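Local coordinates for sensor protein (Shewanella oneidensis, PDB 3LIC) that probably senses an extracellular signal through a double PDC sensor region and relays it across the membrane to its own histidine kinase part, at residues H20-L25 / W254-M259; A76-P81 / W118-K123; K212-N217 / S233-K238. One frame throughout, in Å; residues are numbered along the deposited sequence. Where two conformers were deposited one is given.

Contact 1. Residues H20-L25 / W254-M259; sequences HSASRL and WRVVVM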
# COMPACT_ATOMS: atom_id res chain seq x y z
N HIS A 20 -11.08 12.73 -6.17
CA HIS A 20 -9.87 12.80 -7.02
C HIS A 20 -8.70 11.95 -6.46
O HIS A 20 -8.01 11.25 -7.20
CB HIS A 20 -9.41 14.26 -7.23
CG HIS A 20 -10.32 15.07 -8.13
ND1 HIS A 20 -11.67 15.23 -7.88
CD2 HIS A 20 -10.06 15.79 -9.25
CE1 HIS A 20 -12.21 16.01 -8.81
NE2 HIS A 20 -11.26 16.36 -9.65
N SER A 21 -8.47 12.05 -5.16
CA SER A 21 -7.44 11.29 -4.48
C SER A 21 -7.70 9.78 -4.42
O SER A 21 -6.75 8.99 -4.49
CB SER A 21 -7.27 11.80 -3.08
OG SER A 21 -6.44 12.92 -3.19
N ALA A 22 -8.96 9.37 -4.27
CA ALA A 22 -9.29 7.94 -4.32
C ALA A 22 -8.96 7.45 -5.73
O ALA A 22 -8.60 6.32 -5.97
CB ALA A 22 -10.84 7.69 -3.99
N SER A 23 -9.16 8.33 -6.67
CA SER A 23 -8.91 8.05 -8.04
C SER A 23 -7.43 7.82 -8.36
O SER A 23 -7.07 6.87 -9.06
CB SER A 23 -9.36 9.28 -8.84
OG SER A 23 -9.99 8.88 -9.98
N ARG A 24 -6.59 8.76 -7.97
CA ARG A 24 -5.14 8.63 -8.08
C ARG A 24 -4.70 7.32 -7.47
O ARG A 24 -3.90 6.58 -8.03
CB ARG A 24 -4.46 9.78 -7.32
CG ARG A 24 -5.01 11.18 -7.70
CD ARG A 24 -4.07 12.37 -7.42
NE ARG A 24 -4.63 13.50 -8.14
CZ ARG A 24 -5.30 14.52 -7.60
NH1 ARG A 24 -5.43 14.63 -6.28
NH2 ARG A 24 -5.80 15.45 -8.40
N LEU A 25 -5.22 7.03 -6.28
CA LEU A 25 -4.80 5.87 -5.55
C LEU A 25 -5.26 4.65 -6.35
O LEU A 25 -4.50 3.72 -6.48
CB LEU A 25 -5.32 5.84 -4.09
CG LEU A 25 -5.11 4.52 -3.31
CD1 LEU A 25 -3.69 4.16 -3.05
CD2 LEU A 25 -5.89 4.55 -2.00
N TRP A 254 -10.88 -0.10 -0.66
CA TRP A 254 -10.16 0.76 0.25
C TRP A 254 -10.86 2.13 0.25
O TRP A 254 -11.60 2.46 -0.74
CB TRP A 254 -8.71 0.91 -0.19
CG TRP A 254 -7.96 -0.37 -0.20
CD1 TRP A 254 -8.46 -1.65 -0.13
CD2 TRP A 254 -6.53 -0.50 -0.35
NE1 TRP A 254 -7.43 -2.56 -0.20
CE2 TRP A 254 -6.24 -1.88 -0.34
CE3 TRP A 254 -5.48 0.41 -0.44
CZ2 TRP A 254 -4.95 -2.36 -0.46
CZ3 TRP A 254 -4.20 -0.07 -0.56
CH2 TRP A 254 -3.95 -1.44 -0.58
N ARG A 255 -10.62 2.87 1.36
CA ARG A 255 -11.07 4.25 1.55
C ARG A 255 -9.95 5.32 1.61
O ARG A 255 -8.90 5.13 2.22
CB ARG A 255 -11.87 4.38 2.84
CG ARG A 255 -13.40 4.25 2.67
CD ARG A 255 -13.83 2.83 2.38
NE ARG A 255 -13.23 1.83 3.28
CZ ARG A 255 -13.66 1.55 4.50
NH1 ARG A 255 -14.67 2.22 5.03
NH2 ARG A 255 -13.04 0.61 5.22
N VAL A 256 -10.23 6.48 1.03
CA VAL A 256 -9.34 7.59 1.20
C VAL A 256 -10.13 8.55 2.00
O VAL A 256 -11.29 8.81 1.66
CB VAL A 256 -9.00 8.20 -0.15
CG1 VAL A 256 -8.38 9.58 0.04
CG2 VAL A 256 -8.04 7.25 -0.91
N VAL A 257 -9.54 9.05 3.08
CA VAL A 257 -10.19 10.07 3.89
C VAL A 257 -9.39 11.37 3.81
O VAL A 257 -8.21 11.38 4.10
CB VAL A 257 -10.21 9.65 5.37
CG1 VAL A 257 -10.96 10.70 6.23
CG2 VAL A 257 -10.80 8.24 5.52
N VAL A 258 -10.04 12.45 3.39
CA VAL A 258 -9.44 13.80 3.45
C VAL A 258 -10.10 14.58 4.60
O VAL A 258 -11.31 14.65 4.70
CB VAL A 258 -9.66 14.58 2.13
CG1 VAL A 258 -9.01 15.99 2.21
CG2 VAL A 258 -9.13 13.77 0.91
N MSE A 259 -9.29 15.14 5.47
CA MSE A 259 -9.79 15.81 6.67
C MSE A 259 -8.91 17.01 6.89
O MSE A 259 -7.69 16.91 6.73
CB MSE A 259 -9.71 14.88 7.86
CG MSE A 259 -8.32 14.58 8.26
SE MSE A 259 -8.13 12.78 9.07
CE MSE A 259 -7.53 11.85 7.48

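Contact 2. Residues A76-P81 / W118-K123; sequences AIAFKP and WDWWSK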
# COMPACT_ATOMS: atom_id res chain seq x y z
N ALA A 76 10.43 -7.76 -5.68
CA ALA A 76 11.19 -8.97 -5.36
C ALA A 76 10.77 -10.17 -6.23
O ALA A 76 9.61 -10.24 -6.69
CB ALA A 76 11.00 -9.34 -3.86
N ILE A 77 11.69 -11.12 -6.39
CA ILE A 77 11.36 -12.42 -6.95
C ILE A 77 11.81 -13.47 -5.95
O ILE A 77 13.00 -13.72 -5.81
CB ILE A 77 12.08 -12.69 -8.26
CG1 ILE A 77 11.64 -11.65 -9.30
CG2 ILE A 77 11.84 -14.23 -8.71
CD1 ILE A 77 12.35 -11.82 -10.62
N ALA A 78 10.85 -14.11 -5.27
CA ALA A 78 11.12 -14.90 -4.09
C ALA A 78 10.67 -16.35 -4.33
O ALA A 78 9.55 -16.58 -4.77
CB ALA A 78 10.43 -14.27 -2.92
N PHE A 79 11.56 -17.33 -4.11
CA PHE A 79 11.24 -18.75 -4.49
C PHE A 79 10.90 -19.59 -3.25
O PHE A 79 11.40 -19.29 -2.17
CB PHE A 79 12.40 -19.43 -5.29
CG PHE A 79 12.69 -18.77 -6.62
CD1 PHE A 79 12.06 -19.20 -7.78
CD2 PHE A 79 13.53 -17.71 -6.69
CE1 PHE A 79 12.31 -18.57 -8.97
CE2 PHE A 79 13.79 -17.07 -7.89
CZ PHE A 79 13.19 -17.51 -9.03
N LYS A 80 10.06 -20.61 -3.41
CA LYS A 80 9.86 -21.60 -2.34
C LYS A 80 11.21 -22.17 -1.84
O LYS A 80 12.15 -22.30 -2.61
CB LYS A 80 9.05 -22.77 -2.86
CG LYS A 80 7.65 -22.85 -2.41
CD LYS A 80 7.07 -24.20 -2.90
CE LYS A 80 5.75 -24.53 -2.22
NZ LYS A 80 4.63 -23.77 -2.84
N PRO A 81 11.28 -22.53 -0.55
CA PRO A 81 12.49 -23.16 0.02
C PRO A 81 12.96 -24.35 -0.85
O PRO A 81 12.16 -25.23 -1.13
CB PRO A 81 12.00 -23.68 1.37
CG PRO A 81 10.76 -22.87 1.71
CD PRO A 81 10.13 -22.59 0.37
N TRP A 118 5.92 -12.79 7.56
CA TRP A 118 5.90 -11.99 6.36
C TRP A 118 4.64 -12.27 5.50
O TRP A 118 4.63 -13.20 4.69
CB TRP A 118 7.25 -12.19 5.61
CG TRP A 118 8.45 -11.74 6.50
CD1 TRP A 118 9.25 -12.54 7.27
CD2 TRP A 118 8.91 -10.40 6.70
NE1 TRP A 118 10.22 -11.76 7.98
CE2 TRP A 118 9.98 -10.44 7.67
CE3 TRP A 118 8.44 -9.16 6.28
CZ2 TRP A 118 10.65 -9.28 8.09
CZ3 TRP A 118 9.11 -8.00 6.68
CH2 TRP A 118 10.24 -8.08 7.56
N ASP A 119 3.59 -11.44 5.70
CA ASP A 119 2.33 -11.51 4.93
C ASP A 119 2.57 -11.71 3.47
O ASP A 119 1.98 -12.61 2.83
CB ASP A 119 1.58 -10.16 5.03
CG ASP A 119 0.39 -10.24 5.97
OD1 ASP A 119 0.35 -11.27 6.70
OD2 ASP A 119 -0.48 -9.30 5.90
N TRP A 120 3.46 -10.87 2.93
CA TRP A 120 3.67 -10.87 1.48
C TRP A 120 4.10 -12.20 0.87
O TRP A 120 3.95 -12.40 -0.33
CB TRP A 120 4.65 -9.76 1.07
CG TRP A 120 6.08 -9.94 1.45
CD1 TRP A 120 6.78 -9.29 2.49
CD2 TRP A 120 7.06 -10.70 0.74
NE1 TRP A 120 8.09 -9.65 2.47
CE2 TRP A 120 8.31 -10.53 1.43
CE3 TRP A 120 7.01 -11.52 -0.43
CZ2 TRP A 120 9.51 -11.09 0.98
CZ3 TRP A 120 8.22 -12.15 -0.87
CH2 TRP A 120 9.47 -11.91 -0.17
N TRP A 121 4.72 -13.05 1.70
CA TRP A 121 5.08 -14.40 1.30
C TRP A 121 3.94 -15.37 1.73
O TRP A 121 3.34 -16.01 0.90
CB TRP A 121 6.41 -14.85 1.92
CG TRP A 121 6.59 -16.33 1.65
CD1 TRP A 121 6.24 -17.37 2.47
CD2 TRP A 121 7.05 -16.93 0.41
NE1 TRP A 121 6.52 -18.56 1.85
CE2 TRP A 121 6.97 -18.33 0.58
CE3 TRP A 121 7.49 -16.41 -0.82
CZ2 TRP A 121 7.35 -19.24 -0.41
CZ3 TRP A 121 7.87 -17.33 -1.84
CH2 TRP A 121 7.82 -18.74 -1.61
N SER A 122 3.64 -15.42 3.02
CA SER A 122 2.77 -16.45 3.58
C SER A 122 1.39 -16.44 2.91
O SER A 122 0.88 -17.49 2.49
CB SER A 122 2.59 -16.22 5.06
OG SER A 122 3.80 -16.33 5.76
N LYS A 123 0.76 -15.27 2.82
CA LYS A 123 -0.61 -15.24 2.30
C LYS A 123 -0.67 -15.71 0.84
O LYS A 123 -1.56 -16.47 0.44
CB LYS A 123 -1.22 -13.86 2.48
CG LYS A 123 -1.83 -13.68 3.85
CD LYS A 123 -2.86 -14.82 4.07
CE LYS A 123 -3.81 -14.58 5.27
NZ LYS A 123 -4.51 -15.88 5.61

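Contact 3. Residues K212-N217 / S233-K238; sequences KQNIKN and SFVDDK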
# COMPACT_ATOMS: atom_id res chain seq x y z
N LYS A 212 -13.59 6.28 19.20
CA LYS A 212 -15.00 6.03 18.88
C LYS A 212 -15.91 6.10 20.11
O LYS A 212 -17.13 6.08 19.99
CB LYS A 212 -15.18 4.69 18.20
CG LYS A 212 -14.57 4.63 16.86
CD LYS A 212 -14.83 3.30 16.27
CE LYS A 212 -13.60 2.81 15.56
NZ LYS A 212 -14.00 1.67 14.71
N GLN A 213 -15.31 6.16 21.28
CA GLN A 213 -16.07 6.29 22.50
C GLN A 213 -16.53 7.75 22.69
O GLN A 213 -17.14 8.08 23.71
CB GLN A 213 -15.26 5.83 23.73
CG GLN A 213 -15.16 4.29 23.91
CD GLN A 213 -16.49 3.54 23.65
OE1 GLN A 213 -17.54 3.87 24.25
NE2 GLN A 213 -16.44 2.53 22.78
N ASN A 214 -16.25 8.61 21.70
CA ASN A 214 -16.60 10.04 21.82
C ASN A 214 -17.86 10.39 21.04
O ASN A 214 -17.93 10.14 19.83
CB ASN A 214 -15.42 10.94 21.43
CG ASN A 214 -15.80 12.38 21.41
OD1 ASN A 214 -16.97 12.70 21.33
ND2 ASN A 214 -14.82 13.26 21.44
N ILE A 215 -18.85 10.93 21.73
CA ILE A 215 -20.19 11.18 21.13
C ILE A 215 -20.11 11.86 19.78
O ILE A 215 -20.85 11.53 18.88
CB ILE A 215 -21.12 12.04 22.06
CG1 ILE A 215 -21.65 11.18 23.18
CG2 ILE A 215 -22.31 12.58 21.28
CD1 ILE A 215 -22.23 9.84 22.65
N LYS A 216 -19.20 12.81 19.65
CA LYS A 216 -18.98 13.53 18.42
C LYS A 216 -18.52 12.68 17.26
O LYS A 216 -18.76 13.05 16.11
CB LYS A 216 -18.05 14.69 18.67
CG LYS A 216 -18.55 15.51 19.85
CD LYS A 216 -17.71 16.74 20.14
CE LYS A 216 -17.03 16.56 21.47
NZ LYS A 216 -16.44 17.85 21.92
N ASN A 217 -17.93 11.51 17.51
CA ASN A 217 -17.38 10.73 16.40
C ASN A 217 -18.28 9.69 15.83
O ASN A 217 -17.93 9.00 14.88
CB ASN A 217 -16.06 10.08 16.77
CG ASN A 217 -14.98 11.10 17.07
OD1 ASN A 217 -15.07 12.29 16.70
ND2 ASN A 217 -13.95 10.65 17.78
N SER A 233 -17.92 15.25 10.34
CA SER A 233 -16.83 15.72 11.15
C SER A 233 -16.48 14.75 12.26
O SER A 233 -17.06 13.64 12.38
CB SER A 233 -17.08 17.11 11.72
OG SER A 233 -18.29 17.11 12.39
N PHE A 234 -15.47 15.17 13.02
CA PHE A 234 -14.94 14.36 14.10
C PHE A 234 -13.92 15.16 14.88
O PHE A 234 -13.51 16.22 14.39
CB PHE A 234 -14.35 13.04 13.55
CG PHE A 234 -12.97 13.16 13.06
CD1 PHE A 234 -11.90 13.15 13.94
CD2 PHE A 234 -12.71 13.22 11.70
CE1 PHE A 234 -10.61 13.22 13.49
CE2 PHE A 234 -11.43 13.31 11.25
CZ PHE A 234 -10.38 13.31 12.15
N VAL A 235 -13.62 14.71 16.10
CA VAL A 235 -12.51 15.25 16.92
C VAL A 235 -11.35 14.24 17.08
O VAL A 235 -11.55 13.00 17.11
CB VAL A 235 -12.98 15.73 18.34
CG1 VAL A 235 -14.23 16.57 18.24
CG2 VAL A 235 -13.21 14.54 19.26
N ASP A 236 -10.13 14.76 17.18
CA ASP A 236 -8.98 13.90 17.48
C ASP A 236 -8.76 13.95 18.99
O ASP A 236 -9.56 14.58 19.71
CB ASP A 236 -7.72 14.30 16.70
CG ASP A 236 -7.15 15.66 17.12
OD1 ASP A 236 -7.65 16.35 18.06
OD2 ASP A 236 -6.18 16.05 16.45
N ASP A 237 -7.68 13.32 19.46
CA ASP A 237 -7.34 13.27 20.90
C ASP A 237 -7.14 14.66 21.57
O ASP A 237 -7.48 14.83 22.75
CB ASP A 237 -6.12 12.37 21.11
CG ASP A 237 -6.13 11.16 20.16
OD1 ASP A 237 -7.23 10.59 19.95
OD2 ASP A 237 -5.05 10.78 19.61
N LYS A 238 -6.61 15.64 20.85
CA LYS A 238 -6.40 16.95 21.46
C LYS A 238 -7.66 17.78 21.43
O LYS A 238 -7.69 18.93 21.89
CB LYS A 238 -5.27 17.71 20.77
CG LYS A 238 -3.85 17.11 21.01
CD LYS A 238 -3.37 16.13 19.88
CE LYS A 238 -1.82 16.23 19.63
NZ LYS A 238 -0.98 16.21 20.89
O HOH W 1 -18.82 11.81 13.38

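Contact 1. Residues H20-L25 / W254-M259
Val-256 carries most of the apolar contact, its two methyl groups meeting the helix at Ser-21 and at Ala-22 and Leu-25. CG2 packs against Leu-25 CD2 at 3.6 Å and against the backbone of the helix at Ala-22 CA, 3.7 Å away; CG1, placed anti to the backbone N (chi1 165°), lies 4.0 Å from Ser-21 CB. Leu-25 and Val-256 run alongside each other in opposite directions. The leucine CD2 also reaches Trp-254 CE3 at 4.4 Å, approaching the indole obliquely, and Leu-25 touches Val-185 and Val-249 as well. These residues join the long N-terminal helix 2-46 to the central strand of the membrane-proximal antiparallel sheet, with the helix lying across one face of it as in other double-PDC sensors. The segment axes come within 8.2 Å and run at 141°, closer to antiparallel than to perpendicular.

The polar ends of Ser-21 and Arg-255 find their partners outside the two segments. Ser-21 is buried, yet its OG, anti to the carbonyl carbon, hydrogen-bonds to Leu-176 O rather than to the strand. Arg-255, whose CB points away from the helix, gives NH1 and NH2 to the backbone oxygens of Leu-224 and Asp-187. Backbone bonds from Val-256 to Ala-247 and from Val-257 to Val-184 hold the strand between its two neighbours.

Contact 2. Residues A76-P81 / W118-K123
The indoles of Trp-120 and Trp-121 both present their six-membered rings to strand 74-79. Ala-78 CB sits in the plane of the Trp-120 ring at its edge, 3.7 Å from CZ3, while Trp-121 CB lies over one face of that ring, offset toward the rim. Trp-121 meets the strand edge-on as well: Ala-78 O is in its plane, 3.5 Å from CZ3. Its CH2 comes within 3.4 Å of Lys-80 N, an oblique approach in which the ring packs on the peptide linking Phe-79 and Lys-80.

The short helix 119-122 thus covers the strand's end within the first PDC domain, a Cache-type fold built on an antiparallel sheet with Ala-78 in one of its inner strands. A 1,2-ethanediol, probably from crystallisation, lies about 3 Å from the Trp-120 side chain and may mark a pocket; Trp-120 NE1 hydrogen-bonds to Tyr-111 OH.

Trp-121 reaches the strand because CG is anti to its backbone N (chi1 171°). The aliphatic part of Lys-80 crosses this indole at about a right angle, CG standing 4.1 Å from CZ2, and its NZ bonds to Tyr-159 O. Tyr-113 joins both sides, packing edge-to-face with Trp-121 and hydrogen-bonding to Phe-79 O.

Contact 3. Residues K212-N217 / S233-K238
Asn-217 grips the backbone of Val-235 through its side-chain amide. With CG anti to the carbonyl carbon (chi1 -63°), OD1 turns to the strand and accepts a 2.9 Å bond from Val-235 N. The N-H...O angle is 162°, and the donor lies in the carbonyl plane. ND2 adds a weak bond to Val-235 O at 3.4 Å, so both amide ends address one residue; a further bond from ND2 to Asp-211 O helps fix its rotation. OD1 also lies at the edge of the Phe-234 ring, whose plane is 73° from that of the amide.

The loop 212-217 leads into helix 218-226 and is joined here to edge strand 230-235 of the second antiparallel sheet. An Asx turn shapes it: Asn-214 OD1 accepts from Lys-216 N at 2.8 Å, the donor tilted out of the carbonyl plane.

Val-235 points its CB at the loop and splits its methyls: CG2, between the backbone N and the carbonyl carbon, packs tightly on Asn-214 ND2 at 3.0 Å, without a bond, while CG1, anti to the carbonyl carbon, meets Lys-216 CD at 4.0 Å. One water donates to Lys-216 O and, at 2.7 Å, to Ser-233 O.

In the fold
Contacts 1 and 3 belong to the same five-stranded sheet, contact 1 at its central strand and contact 3 at its edge strand 230-235; they touch where Met-259 SE packs on Phe-234 CZ at 3.8 Å. Contact 2 lies in the other sheet's domain, its centre about 29 Å from that of contact 1, on the opposite side of the chain's centre. Contacts 1 and 2 are buried and rest on apolar packing, aliphatic in the first, dominated by tryptophan edges in the second. Contact 3, whose centre is about 26 Å from the chain's centre and which is partly exposed, instead relies on one good and one weak amide-to-backbone hydrogen bond and a bridging water.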